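Local coordinates for protein glucuronoarabinoxylan endo-1,4-beta-xylanase (Clostridium papyrosolvens, PDB 4FMV) that probably hydrolyses internal beta-1,4 linkages in the backbone of glucuronoarabinoxylan, the modelled part being the family GH30 catalytic module of a longer protein, at residues 325-330 with 379-384; 47-52 with 86-91; 188-193 with 217-222; 205-210 with 232-237. One frame throughout, in Å; residues are numbered along the deposited sequence.

Contact 1 (325-330 with 379-384); sequences VAINTG and QSITTF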
loop_
_atom_site.group_PDB
_atom_site.type_symbol
_atom_site.label_atom_id
_atom_site.label_comp_id
_atom_site.label_asym_id
_atom_site.label_seq_id
_atom_site.Cartn_x
_atom_site.Cartn_y
_atom_site.Cartn_z
ATOM N N VAL A 325 -11.164 4.486 13.065
ATOM C CA VAL A 325 -11.695 4.783 11.746
ATOM C C VAL A 325 -13.020 4.056 11.616
ATOM O O VAL A 325 -13.084 2.809 11.687
ATOM C CB VAL A 325 -10.723 4.338 10.629
ATOM C CG1 VAL A 325 -11.332 4.564 9.230
ATOM C CG2 VAL A 325 -9.380 5.061 10.774
ATOM N N ALA A 326 -14.080 4.836 11.446
ATOM C CA ALA A 326 -15.438 4.289 11.388
ATOM C C ALA A 326 -16.117 4.691 10.090
ATOM O O ALA A 326 -16.260 5.879 9.789
ATOM C CB ALA A 326 -16.247 4.748 12.591
ATOM N N ILE A 327 -16.523 3.687 9.319
ATOM C CA ILE A 327 -17.128 3.887 8.012
ATOM C C ILE A 327 -18.612 3.562 8.093
ATOM O O ILE A 327 -18.971 2.518 8.608
ATOM C CB ILE A 327 -16.486 2.952 6.963
ATOM C CG1 ILE A 327 -14.977 3.210 6.861
ATOM C CG2 ILE A 327 -17.175 3.126 5.593
ATOM C CD1 ILE A 327 -14.169 2.047 6.314
ATOM N N ASN A 328 -19.476 4.469 7.633
ATOM C CA ASN A 328 -20.906 4.160 7.536
ATOM C C ASN A 328 -21.336 4.162 6.069
ATOM O O ASN A 328 -21.478 5.231 5.474
ATOM C CB ASN A 328 -21.721 5.189 8.333
ATOM C CG ASN A 328 -23.220 5.053 8.121
ATOM O OD1 ASN A 328 -23.712 3.999 7.704
ATOM N ND2 ASN A 328 -23.963 6.125 8.426
ATOM N N THR A 329 -21.588 2.978 5.504
ATOM C CA THR A 329 -21.937 2.865 4.080
ATOM C C THR A 329 -23.444 2.972 3.890
ATOM O O THR A 329 -23.944 2.922 2.757
ATOM C CB THR A 329 -21.458 1.528 3.445
ATOM O OG1 THR A 329 -22.173 0.428 4.032
ATOM C CG2 THR A 329 -19.971 1.310 3.664
ATOM N N GLY A 330 -24.168 3.104 5.000
ATOM C CA GLY A 330 -25.608 3.332 4.975
ATOM C C GLY A 330 -26.019 4.700 4.433
ATOM O O GLY A 330 -25.233 5.666 4.419
ATOM N N GLN A 379 -23.040 7.328 4.349
ATOM C CA GLN A 379 -22.005 7.145 3.340
ATOM C C GLN A 379 -20.753 8.016 3.599
ATOM O O GLN A 379 -20.375 8.860 2.790
ATOM C CB GLN A 379 -22.605 7.392 1.946
ATOM C CG GLN A 379 -23.696 6.378 1.583
ATOM C CD GLN A 379 -24.408 6.713 0.275
ATOM O OE1 GLN A 379 -25.010 7.779 0.132
ATOM N NE2 GLN A 379 -24.318 5.808 -0.694
ATOM N N SER A 380 -20.091 7.750 4.718
ATOM C CA SER A 380 -19.017 8.593 5.197
ATOM C C SER A 380 -17.966 7.715 5.841
ATOM O O SER A 380 -18.255 6.593 6.303
ATOM C CB SER A 380 -19.553 9.548 6.264
ATOM O OG SER A 380 -19.756 8.846 7.485
ATOM N N ILE A 381 -16.745 8.228 5.851
ATOM C CA ILE A 381 -15.672 7.661 6.648
ATOM C C ILE A 381 -15.222 8.743 7.619
ATOM O O ILE A 381 -15.038 9.917 7.241
ATOM C CB ILE A 381 -14.479 7.157 5.777
ATOM C CG1 ILE A 381 -13.294 6.729 6.663
ATOM C CG2 ILE A 381 -14.074 8.198 4.741
ATOM C CD1 ILE A 381 -12.183 5.944 5.900
ATOM N N THR A 382 -15.094 8.356 8.880
ATOM C CA THR A 382 -14.697 9.277 9.928
ATOM C C THR A 382 -13.506 8.698 10.669
ATOM O O THR A 382 -13.484 7.499 11.011
ATOM C CB THR A 382 -15.815 9.497 10.955
ATOM O OG1 THR A 382 -16.944 10.127 10.341
ATOM C CG2 THR A 382 -15.317 10.364 12.112
ATOM N N THR A 383 -12.517 9.548 10.929
ATOM C CA THR A 383 -11.392 9.151 11.763
ATOM C C THR A 383 -11.444 9.970 13.045
ATOM O O THR A 383 -11.526 11.208 12.998
ATOM C CB THR A 383 -10.063 9.357 11.044
ATOM O OG1 THR A 383 -10.042 8.578 9.841
ATOM C CG2 THR A 383 -8.903 8.947 11.936
ATOM N N PHE A 384 -11.449 9.283 14.185
ATOM C CA PHE A 384 -11.386 9.945 15.485
ATOM C C PHE A 384 -9.979 9.787 16.049
ATOM O O PHE A 384 -9.417 8.692 16.034
ATOM C CB PHE A 384 -12.373 9.314 16.473
ATOM C CG PHE A 384 -13.791 9.278 15.987
ATOM C CD1 PHE A 384 -14.258 8.197 15.256
ATOM C CD2 PHE A 384 -14.667 10.315 16.279
ATOM C CE1 PHE A 384 -15.568 8.157 14.800
ATOM C CE2 PHE A 384 -15.980 10.287 15.830
ATOM C CZ PHE A 384 -16.433 9.195 15.094
HETATM O O HOH W 1 -18.529 8.054 9.424
HETATM O O HOH W 2 -22.908 3.079 0.190
#
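A G1 beta bulge ends the antiparallel pairing of strands 321-328 and 380-387: Gln-379 and Ser-380 both face Asn-328, and Gln-379 has the positive phi (44°) usual at the first bulge position. The main-chain N of Gln-379 donates to Gly-330 O (2.8 Å), while Ser-380 N turns to Asn-328 O. The side chain of Asn-328 holds the same corner as an Asx turn, its OD1 receiving Gly-330 N at 2.9 Å from above the amide plane and its ND2 bonding Leu-376 O and Ala-332 O. Farther along, Ala-326 and Thr-382 form a hydrogen-bonded pair, with Ala-326 N 2.8 Å from Thr-382 O. These strands belong to the beta side domain that GH30 enzymes carry against their (beta/alpha)8 barrel, and one face of the pair looks toward barrel helices 240-255 and 282-291. On that face Ile-327 and Ile-381 lie alongside each other, their CG1 atoms 3.9 Å apart. Ile-381 has CG1 anti to its main-chain N (chi1 173°), which carries CD1 across to Val-325 CG1 at 3.7 Å. Thr-383 OG1 touches Val-325 CG2 but gives its polar bond to Gln-289 O. On the other face, the Ala-326 methyl meets the edge of the Phe-384 ring at CE1 (4.1 Å), and Thr-382 CG2 covers part of one ring face.

Contact 2 (47-52 with 86-91); sequences RLRIEE and SPWNPP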
loop_
_atom_site.group_PDB
_atom_site.type_symbol
_atom_site.label_atom_id
_atom_site.label_comp_id
_atom_site.label_asym_id
_atom_site.label_seq_id
_atom_site.Cartn_x
_atom_site.Cartn_y
_atom_site.Cartn_z
ATOM N N ARG A 47 5.551 4.587 -4.078
ATOM C CA ARG A 47 5.961 3.520 -4.984
ATOM C C ARG A 47 6.434 4.112 -6.312
ATOM O O ARG A 47 5.655 4.757 -7.022
ATOM C CB ARG A 47 4.770 2.567 -5.250
ATOM C CG ARG A 47 5.077 1.389 -6.176
ATOM C CD ARG A 47 3.805 0.586 -6.464
ATOM N NE ARG A 47 4.069 -0.641 -7.242
ATOM C CZ ARG A 47 3.290 -1.086 -8.222
ATOM N NH1 ARG A 47 2.212 -0.400 -8.546
ATOM N NH2 ARG A 47 3.571 -2.242 -8.854
ATOM N N LEU A 48 7.691 3.826 -6.663
ATOM C CA LEU A 48 8.300 4.198 -7.940
ATOM C C LEU A 48 8.151 3.067 -8.961
ATOM O O LEU A 48 8.046 1.891 -8.596
ATOM C CB LEU A 48 9.796 4.469 -7.771
ATOM C CG LEU A 48 10.269 5.306 -6.586
ATOM C CD1 LEU A 48 11.791 5.287 -6.537
ATOM C CD2 LEU A 48 9.730 6.729 -6.705
ATOM N N ARG A 49 8.033 3.429 -10.232
ATOM C CA ARG A 49 8.174 2.438 -11.290
ATOM C C ARG A 49 9.596 2.527 -11.840
ATOM O O ARG A 49 10.073 3.622 -12.157
ATOM C CB ARG A 49 7.173 2.684 -12.410
ATOM C CG ARG A 49 7.477 1.870 -13.675
ATOM C CD ARG A 49 6.472 2.127 -14.782
ATOM N NE ARG A 49 7.067 1.826 -16.083
ATOM C CZ ARG A 49 7.886 2.660 -16.725
ATOM N NH1 ARG A 49 8.201 3.844 -16.191
ATOM N NH2 ARG A 49 8.399 2.320 -17.906
ATOM N N ILE A 50 10.260 1.378 -11.963
ATOM C CA ILE A 50 11.620 1.315 -12.502
ATOM C C ILE A 50 11.572 1.387 -14.030
ATOM O O ILE A 50 11.061 0.467 -14.699
ATOM C CB ILE A 50 12.293 -0.017 -12.095
ATOM C CG1 ILE A 50 12.319 -0.175 -10.568
ATOM C CG2 ILE A 50 13.714 -0.134 -12.656
ATOM C CD1 ILE A 50 12.915 -1.517 -10.085
ATOM N N GLU A 51 12.197 2.414 -14.602
ATOM C CA GLU A 51 11.975 2.690 -16.023
ATOM C C GLU A 51 12.958 1.913 -16.909
ATOM O O GLU A 51 14.137 2.244 -16.977
ATOM C CB GLU A 51 12.137 4.207 -16.249
ATOM C CG GLU A 51 12.157 4.635 -17.699
ATOM C CD GLU A 51 10.839 4.357 -18.404
ATOM O OE1 GLU A 51 9.858 5.098 -18.168
ATOM O OE2 GLU A 51 10.777 3.385 -19.173
ATOM N N GLU A 52 12.438 0.930 -17.650
ATOM C CA GLU A 52 13.269 0.025 -18.469
ATOM C C GLU A 52 13.665 0.693 -19.777
ATOM O O GLU A 52 14.496 0.170 -20.517
ATOM C CB GLU A 52 12.590 -1.336 -18.727
ATOM C CG GLU A 52 11.388 -1.298 -19.720
ATOM C CD GLU A 52 10.046 -1.075 -19.035
ATOM O OE1 GLU A 52 10.022 -0.496 -17.929
ATOM O OE2 GLU A 52 9.005 -1.457 -19.603
ATOM N N SER A 86 8.904 -0.900 -8.182
ATOM C CA SER A 86 8.523 -2.130 -8.908
ATOM C C SER A 86 8.850 -1.949 -10.396
ATOM O O SER A 86 8.600 -0.862 -10.958
ATOM C CB SER A 86 7.004 -2.320 -8.806
ATOM O OG SER A 86 6.529 -2.346 -7.459
ATOM N N PRO A 87 9.446 -2.978 -11.031
ATOM C CA PRO A 87 9.578 -3.159 -12.486
ATOM C C PRO A 87 8.344 -3.787 -13.172
ATOM O O PRO A 87 7.826 -4.797 -12.659
ATOM C CB PRO A 87 10.794 -4.081 -12.587
ATOM C CG PRO A 87 10.666 -4.999 -11.286
ATOM C CD PRO A 87 9.747 -4.231 -10.309
ATOM N N TRP A 88 7.910 -3.250 -14.312
ATOM C CA TRP A 88 7.026 -3.962 -15.243
ATOM C C TRP A 88 7.746 -4.854 -16.245
ATOM O O TRP A 88 7.197 -5.846 -16.700
ATOM C CB TRP A 88 6.111 -3.007 -16.011
ATOM C CG TRP A 88 4.902 -2.500 -15.287
ATOM C CD1 TRP A 88 3.589 -2.595 -15.701
ATOM C CD2 TRP A 88 4.886 -1.744 -14.064
ATOM N NE1 TRP A 88 2.766 -1.944 -14.794
ATOM C CE2 TRP A 88 3.535 -1.425 -13.788
ATOM C CE3 TRP A 88 5.879 -1.321 -13.178
ATOM C CZ2 TRP A 88 3.160 -0.711 -12.643
ATOM C CZ3 TRP A 88 5.510 -0.605 -12.061
ATOM C CH2 TRP A 88 4.154 -0.300 -11.807
ATOM N N ASN A 89 8.936 -4.430 -16.666
ATOM C CA ASN A 89 9.753 -5.221 -17.581
ATOM C C ASN A 89 11.222 -5.042 -17.247
ATOM O O ASN A 89 11.622 -3.996 -16.729
ATOM C CB ASN A 89 9.561 -4.788 -19.047
ATOM C CG ASN A 89 8.122 -4.923 -19.541
ATOM O OD1 ASN A 89 7.651 -6.016 -19.866
ATOM N ND2 ASN A 89 7.443 -3.797 -19.648
ATOM N N PRO A 90 12.051 -6.053 -17.557
ATOM C CA PRO A 90 13.467 -5.688 -17.540
ATOM C C PRO A 90 13.796 -4.933 -18.834
ATOM O O PRO A 90 12.911 -4.822 -19.689
ATOM C CB PRO A 90 14.174 -7.036 -17.505
ATOM C CG PRO A 90 13.217 -7.994 -18.135
ATOM C CD PRO A 90 11.823 -7.476 -17.857
ATOM N N PRO A 91 15.057 -4.484 -19.004
ATOM C CA PRO A 91 15.484 -3.960 -20.302
ATOM C C PRO A 91 15.204 -4.954 -21.420
ATOM O O PRO A 91 15.272 -6.166 -21.205
ATOM C CB PRO A 91 16.998 -3.807 -20.128
ATOM C CG PRO A 91 17.170 -3.540 -18.690
ATOM C CD PRO A 91 16.160 -4.462 -18.030
HETATM O O HOH W 3 12.545 -1.982 -15.142
HETATM O O HOH W 4 8.980 -0.894 -15.509
#
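Main-chain bonds join Ser-86 to both sides of Arg-49: Ser-86 N donates to Leu-48 O (2.9 Å), and Ile-50 N donates to Ser-86 O. Among side-chain hydrogen bonds, Arg-47 NE points at Ser-86 OG (3.0 Å, 154°), which lies in the guanidinium plane. The arginine is extended from CG to NE, with CG anti to the main-chain N (chi1 -179°), and its terminal nitrogens go on to Glu-232, Glu-177 and Asn-142; Ser-86 OG also bonds Glu-177. Glu-52 OE2 takes Asn-89 ND2 at 2.8 Å, the donor standing above the carboxylate plane. These are neighbouring parallel strands of the (beta/alpha)8 barrel, 45-49 and 82-86, together with the loops leaving their C-terminal ends, the end at which such barrels carry their active site. Within 47-52, Arg-49 forms a salt-bridge network with Glu-51 and Glu-52: it grips Glu-51 end-on, NH1 to OE1 and NH2 to OE2, while NH2 also lies 3.3 Å from Glu-52 OE1. Packing centres on Trp-88. Arg-49 crosses its six-membered ring at about a right angle, CD lying 4.1 Å from the centroid in a CH-pi contact, and the Arg-47 guanidinium meets CH2 with one face. Ile-50 CD1 packs on Pro-87 CB. One water accepts a hydrogen bond from Trp-88 N and donates to Ile-50 O and Glu-52 OE1.

Contact 3 (188-193 with 217-222); sequences PILNDA and PLYQQK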
loop_
_atom_site.group_PDB
_atom_site.type_symbol
_atom_site.label_atom_id
_atom_site.label_comp_id
_atom_site.label_asym_id
_atom_site.label_seq_id
_atom_site.Cartn_x
_atom_site.Cartn_y
_atom_site.Cartn_z
ATOM N N PRO A 188 4.835 -20.809 -3.438
ATOM C CA PRO A 188 6.123 -21.512 -3.510
ATOM C C PRO A 188 7.229 -20.801 -2.719
ATOM O O PRO A 188 8.110 -21.465 -2.162
ATOM C CB PRO A 188 6.426 -21.530 -5.016
ATOM C CG PRO A 188 5.067 -21.565 -5.652
ATOM C CD PRO A 188 4.231 -20.626 -4.771
ATOM N N ILE A 189 7.182 -19.473 -2.676
ATOM C CA ILE A 189 8.145 -18.684 -1.905
ATOM C C ILE A 189 8.009 -19.013 -0.416
ATOM O O ILE A 189 9.002 -19.300 0.271
ATOM C CB ILE A 189 7.915 -17.162 -2.128
ATOM C CG1 ILE A 189 8.187 -16.793 -3.588
ATOM C CG2 ILE A 189 8.783 -16.322 -1.193
ATOM C CD1 ILE A 189 7.601 -15.470 -3.978
ATOM N N LEU A 190 6.776 -18.979 0.088
ATOM C CA LEU A 190 6.548 -19.224 1.513
ATOM C C LEU A 190 6.925 -20.654 1.928
ATOM O O LEU A 190 7.374 -20.874 3.059
ATOM C CB LEU A 190 5.089 -18.894 1.898
ATOM C CG LEU A 190 4.661 -17.455 1.564
ATOM C CD1 LEU A 190 3.189 -17.188 1.927
ATOM C CD2 LEU A 190 5.574 -16.470 2.276
ATOM N N ASN A 191 6.771 -21.616 1.019
ATOM C CA ASN A 191 7.065 -23.023 1.350
ATOM C C ASN A 191 8.518 -23.417 1.133
ATOM O O ASN A 191 8.903 -24.576 1.347
ATOM C CB ASN A 191 6.189 -23.974 0.535
ATOM C CG ASN A 191 4.744 -23.909 0.934
ATOM O OD1 ASN A 191 4.418 -23.788 2.124
ATOM N ND2 ASN A 191 3.856 -23.977 -0.063
ATOM N N ASP A 192 9.327 -22.474 0.665
ATOM C CA ASP A 192 10.732 -22.781 0.471
ATOM C C ASP A 192 11.506 -21.942 1.452
ATOM O O ASP A 192 11.368 -20.718 1.470
ATOM C CB ASP A 192 11.184 -22.494 -0.962
ATOM C CG ASP A 192 12.654 -22.852 -1.194
ATOM O OD1 ASP A 192 12.934 -24.010 -1.543
ATOM O OD2 ASP A 192 13.531 -21.976 -1.022
ATOM N N ALA A 193 12.320 -22.600 2.261
ATOM C CA ALA A 193 13.082 -21.920 3.306
ATOM C C ALA A 193 14.038 -20.842 2.770
ATOM O O ALA A 193 14.159 -19.756 3.350
ATOM C CB ALA A 193 13.836 -22.953 4.178
ATOM N N PRO A 217 -3.658 -17.442 5.448
ATOM C CA PRO A 217 -3.139 -18.260 6.555
ATOM C C PRO A 217 -1.681 -18.703 6.394
ATOM O O PRO A 217 -0.917 -18.666 7.367
ATOM C CB PRO A 217 -4.054 -19.483 6.534
ATOM C CG PRO A 217 -5.356 -18.932 6.034
ATOM C CD PRO A 217 -4.986 -17.898 5.002
ATOM N N LEU A 218 -1.284 -19.145 5.209
ATOM C CA LEU A 218 0.092 -19.631 5.064
ATOM C C LEU A 218 1.109 -18.512 5.339
ATOM O O LEU A 218 2.116 -18.715 6.024
ATOM C CB LEU A 218 0.329 -20.214 3.673
ATOM C CG LEU A 218 1.730 -20.782 3.480
ATOM C CD1 LEU A 218 2.027 -21.846 4.537
ATOM C CD2 LEU A 218 1.892 -21.362 2.079
ATOM N N TYR A 219 0.840 -17.320 4.828
ATOM C CA TYR A 219 1.725 -16.198 5.130
ATOM C C TYR A 219 1.782 -15.949 6.629
ATOM O O TYR A 219 2.866 -15.774 7.186
ATOM C CB TYR A 219 1.301 -14.904 4.425
ATOM C CG TYR A 219 2.023 -13.709 5.021
ATOM C CD1 TYR A 219 3.329 -13.402 4.636
ATOM C CD2 TYR A 219 1.417 -12.914 5.989
ATOM C CE1 TYR A 219 4.003 -12.327 5.188
ATOM C CE2 TYR A 219 2.083 -11.823 6.553
ATOM C CZ TYR A 219 3.373 -11.550 6.150
ATOM O OH TYR A 219 4.048 -10.500 6.701
ATOM N N GLN A 220 0.623 -15.913 7.290
ATOM C CA GLN A 220 0.610 -15.682 8.739
ATOM C C GLN A 220 1.480 -16.689 9.474
ATOM O O GLN A 220 2.216 -16.334 10.387
ATOM C CB GLN A 220 -0.820 -15.701 9.312
ATOM C CG GLN A 220 -1.664 -14.522 8.836
ATOM C CD GLN A 220 -1.027 -13.170 9.165
ATOM O OE1 GLN A 220 -0.350 -13.011 10.196
ATOM N NE2 GLN A 220 -1.254 -12.193 8.303
ATOM N N GLN A 221 1.412 -17.949 9.081
ATOM C CA GLN A 221 2.207 -18.943 9.785
ATOM C C GLN A 221 3.702 -18.770 9.467
ATOM O O GLN A 221 4.558 -19.126 10.266
ATOM C CB GLN A 221 1.685 -20.352 9.502
ATOM C CG GLN A 221 2.391 -21.101 8.402
ATOM C CD GLN A 221 2.077 -22.598 8.446
ATOM O OE1 GLN A 221 1.268 -23.046 9.267
ATOM N NE2 GLN A 221 2.716 -23.375 7.567
ATOM N N LYS A 222 3.987 -18.211 8.292
ATOM C CA LYS A 222 5.343 -17.928 7.795
ATOM C C LYS A 222 5.825 -16.479 8.007
ATOM O O LYS A 222 6.818 -16.071 7.412
ATOM C CB LYS A 222 5.517 -18.334 6.313
ATOM C CG LYS A 222 5.121 -19.780 5.945
ATOM C CD LYS A 222 6.058 -20.836 6.494
ATOM C CE LYS A 222 5.802 -22.183 5.809
ATOM N NZ LYS A 222 6.652 -23.319 6.329
HETATM O O HOH W 5 8.937 -22.443 4.637
#
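Leu-190, in the last turn of helix 183-190, comes up to Lys-222, the first residue to leave the helical course after helix 217-221, with their CA atoms 6.5 Å apart. Leu-190 has the largest share of the contact. Its CB rests 4.0 Å from Leu-218 CD2, and its CD1 runs on to the second helix, reaching Tyr-219 CA at 3.7 Å; CD2 lies at the edge of the Tyr-219 ring. Both helices belong to the outer layer of the (beta/alpha)8 barrel, the first following strand 172-178 and the second following strand 201-205, and Leu-202 of the latter strand touches both Leu-190 and Tyr-219. Toward the surface, Asn-191 and Leu-218 cross at about a right angle, with the amide OD1 lying 3.5 Å from the CD2 methyl. Lys-222 bends at chi2 (-70°), which lays its aliphatic chain along the end of the first helix: CE stands 3.4 Å from Leu-190 O. The ammonium NZ meets that same carbonyl through a water, which donates to Leu-190 O at 2.7 Å and accepts from Lys-222 NZ at 3.0 Å. Leu-196 of helix 193-198 packs on both Leu-190 and Lys-222.

Contact 4 (205-210 with 232-237); sequences HFYGTS and EKYFDD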
loop_
_atom_site.group_PDB
_atom_site.type_symbol
_atom_site.label_atom_id
_atom_site.label_comp_id
_atom_site.label_asym_id
_atom_site.label_seq_id
_atom_site.Cartn_x
_atom_site.Cartn_y
_atom_site.Cartn_z
ATOM N N HIS A 205 -1.700 -7.226 -5.214
ATOM C CA HIS A 205 -2.685 -6.259 -5.685
ATOM C C HIS A 205 -4.089 -6.828 -5.513
ATOM O O HIS A 205 -4.283 -8.038 -5.426
ATOM C CB HIS A 205 -2.453 -5.892 -7.158
ATOM C CG HIS A 205 -1.095 -5.327 -7.431
ATOM N ND1 HIS A 205 -0.656 -5.028 -8.705
ATOM C CD2 HIS A 205 -0.076 -5.015 -6.599
ATOM C CE1 HIS A 205 0.567 -4.542 -8.640
ATOM N NE2 HIS A 205 0.948 -4.530 -7.370
ATOM N N PHE A 206 -5.031 -5.898 -5.416
ATOM C CA PHE A 206 -6.472 -6.081 -5.174
ATOM C C PHE A 206 -7.446 -6.135 -6.368
ATOM O O PHE A 206 -8.614 -5.740 -6.214
ATOM C CB PHE A 206 -7.022 -5.268 -3.997
ATOM C CG PHE A 206 -6.698 -5.848 -2.635
ATOM C CD1 PHE A 206 -5.908 -6.997 -2.503
ATOM C CD2 PHE A 206 -7.207 -5.244 -1.479
ATOM C CE1 PHE A 206 -5.616 -7.533 -1.237
ATOM C CE2 PHE A 206 -6.924 -5.771 -0.199
ATOM C CZ PHE A 206 -6.125 -6.918 -0.084
ATOM N N TYR A 207 -6.982 -6.391 -7.585
ATOM C CA TYR A 207 -7.935 -6.246 -8.652
ATOM C C TYR A 207 -8.700 -7.557 -8.765
ATOM O O TYR A 207 -8.263 -8.510 -9.410
ATOM C CB TYR A 207 -7.141 -6.031 -9.950
ATOM C CG TYR A 207 -6.388 -4.716 -9.944
ATOM C CD1 TYR A 207 -7.083 -3.509 -9.984
ATOM C CD2 TYR A 207 -5.010 -4.679 -9.872
ATOM C CE1 TYR A 207 -6.424 -2.307 -9.959
ATOM C CE2 TYR A 207 -4.340 -3.464 -9.835
ATOM C CZ TYR A 207 -5.051 -2.292 -9.884
ATOM O OH TYR A 207 -4.400 -1.081 -9.861
ATOM N N GLY A 208 -9.933 -7.516 -8.251
ATOM C CA GLY A 208 -10.815 -8.671 -8.182
ATOM C C GLY A 208 -10.692 -9.591 -6.968
ATOM O O GLY A 208 -11.292 -10.667 -6.948
ATOM N N THR A 209 -9.939 -9.188 -5.949
ATOM C CA THR A 209 -9.754 -10.023 -4.749
ATOM C C THR A 209 -10.959 -9.925 -3.822
ATOM O O THR A 209 -11.273 -8.835 -3.346
ATOM C CB THR A 209 -8.508 -9.552 -3.941
ATOM O OG1 THR A 209 -7.372 -9.468 -4.808
ATOM C CG2 THR A 209 -8.200 -10.511 -2.766
ATOM N N SER A 210 -11.621 -11.052 -3.535
ATOM C CA SER A 210 -12.750 -11.037 -2.613
ATOM C C SER A 210 -12.242 -10.873 -1.182
ATOM O O SER A 210 -11.081 -11.178 -0.887
ATOM C CB SER A 210 -13.598 -12.310 -2.748
ATOM O OG SER A 210 -12.826 -13.463 -2.474
ATOM N N GLU A 232 -0.829 -2.132 -4.958
ATOM C CA GLU A 232 -1.516 -1.335 -5.980
ATOM C C GLU A 232 -3.016 -1.572 -6.014
ATOM O O GLU A 232 -3.460 -2.726 -6.118
ATOM C CB GLU A 232 -0.927 -1.648 -7.352
ATOM C CG GLU A 232 -1.297 -0.626 -8.450
ATOM C CD GLU A 232 -1.092 -1.202 -9.821
ATOM O OE1 GLU A 232 0.034 -1.638 -10.113
ATOM O OE2 GLU A 232 -2.056 -1.256 -10.596
ATOM N N LYS A 233 -3.798 -0.498 -5.992
ATOM C CA LYS A 233 -5.218 -0.571 -6.318
ATOM C C LYS A 233 -5.645 0.830 -6.753
ATOM O O LYS A 233 -5.165 1.833 -6.209
ATOM C CB LYS A 233 -6.024 -1.072 -5.102
ATOM C CG LYS A 233 -7.547 -1.240 -5.341
ATOM C CD LYS A 233 -7.848 -2.194 -6.510
ATOM C CE LYS A 233 -9.369 -2.439 -6.675
ATOM N NZ LYS A 233 -9.949 -3.287 -5.583
ATOM N N TYR A 234 -6.576 0.930 -7.686
ATOM C CA TYR A 234 -7.220 2.219 -7.912
ATOM C C TYR A 234 -8.727 2.036 -7.924
ATOM O O TYR A 234 -9.237 0.897 -8.012
ATOM C CB TYR A 234 -6.730 2.878 -9.216
ATOM C CG TYR A 234 -7.243 2.174 -10.447
ATOM C CD1 TYR A 234 -8.477 2.525 -10.999
ATOM C CD2 TYR A 234 -6.527 1.140 -11.038
ATOM C CE1 TYR A 234 -8.989 1.873 -12.118
ATOM C CE2 TYR A 234 -7.025 0.497 -12.181
ATOM C CZ TYR A 234 -8.252 0.869 -12.702
ATOM O OH TYR A 234 -8.765 0.236 -13.820
ATOM N N PHE A 235 -9.436 3.154 -7.791
ATOM C CA PHE A 235 -10.877 3.190 -7.975
ATOM C C PHE A 235 -11.162 4.272 -9.003
ATOM O O PHE A 235 -10.455 5.291 -9.079
ATOM C CB PHE A 235 -11.603 3.438 -6.644
ATOM C CG PHE A 235 -11.456 2.297 -5.670
ATOM C CD1 PHE A 235 -10.338 2.208 -4.854
ATOM C CD2 PHE A 235 -12.421 1.293 -5.601
ATOM C CE1 PHE A 235 -10.177 1.139 -3.979
ATOM C CE2 PHE A 235 -12.283 0.234 -4.718
ATOM C CZ PHE A 235 -11.147 0.155 -3.901
ATOM N N ASP A 236 -12.212 4.045 -9.785
ATOM C CA ASP A 236 -12.487 4.819 -10.982
ATOM C C ASP A 236 -12.667 6.322 -10.820
ATOM O O ASP A 236 -12.229 7.079 -11.673
ATOM C CB ASP A 236 -13.739 4.269 -11.675
ATOM C CG ASP A 236 -13.475 2.969 -12.412
ATOM O OD1 ASP A 236 -12.302 2.636 -12.687
ATOM O OD2 ASP A 236 -14.457 2.288 -12.729
ATOM N N ASP A 237 -13.377 6.746 -9.781
ATOM C CA ASP A 237 -13.800 8.138 -9.691
ATOM C C ASP A 237 -14.268 8.478 -8.283
ATOM O O ASP A 237 -14.198 7.643 -7.374
ATOM C CB ASP A 237 -14.934 8.411 -10.679
ATOM C CG ASP A 237 -16.132 7.530 -10.427
ATOM O OD1 ASP A 237 -16.470 7.323 -9.246
ATOM O OD2 ASP A 237 -16.731 7.043 -11.401
HETATM O O HOH W 6 -11.845 -6.013 -6.447
#
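Glu-232 lays its CB over the centre of the His-205 imidazole, a CH-pi contact 3.4 Å from the ring centroid. Both ring nitrogens have partners outside the two segments, NE2 bonding Glu-177 and ND1 Glu-143. The extended glutamate, CG anti to the main-chain N (chi1 -165°), carries its carboxylate to Tyr-207, whose OH gives OE2 a very short hydrogen bond of 2.5 Å. The Tyr-207 phenol also lies against Tyr-234, with CE1 3.6 Å from CD2 and the ring planes at 52°. Lys-233 runs antiparallel to the Tyr-207 side chain and puts NZ 2.9 Å from Phe-206 O, above the carbonyl plane, while forming a salt bridge with Glu-249. Glu-232 lies at the C-terminal end of the seventh barrel strand and Glu-143 follows the fourth, an arrangement consistent with the pair of catalytic glutamates in the active-site cleft of clan GH-A (beta/alpha)8 glycosidases.

How the contacts relate
Along the chain contact 2 comes first, contacts 3 and 4 interleave, and contact 1 closes the series. Contacts 2 and 4 sit at the C-terminal ends of barrel strands, with centres about 20 Å apart, and touch through the Arg-47 to Glu-232 salt bridge, so the two strand-loop pairs share one polar cluster in the probable active site. Contact 3 lies in the outer helical layer, its centre about 24 Å from that of contact 4; strand 201-205 leads into the 205-210 loop and then to helix 217-221. Contact 1 belongs to the beta side domain, its centre about 36 Å from that of contact 2, across the centre of the molecule.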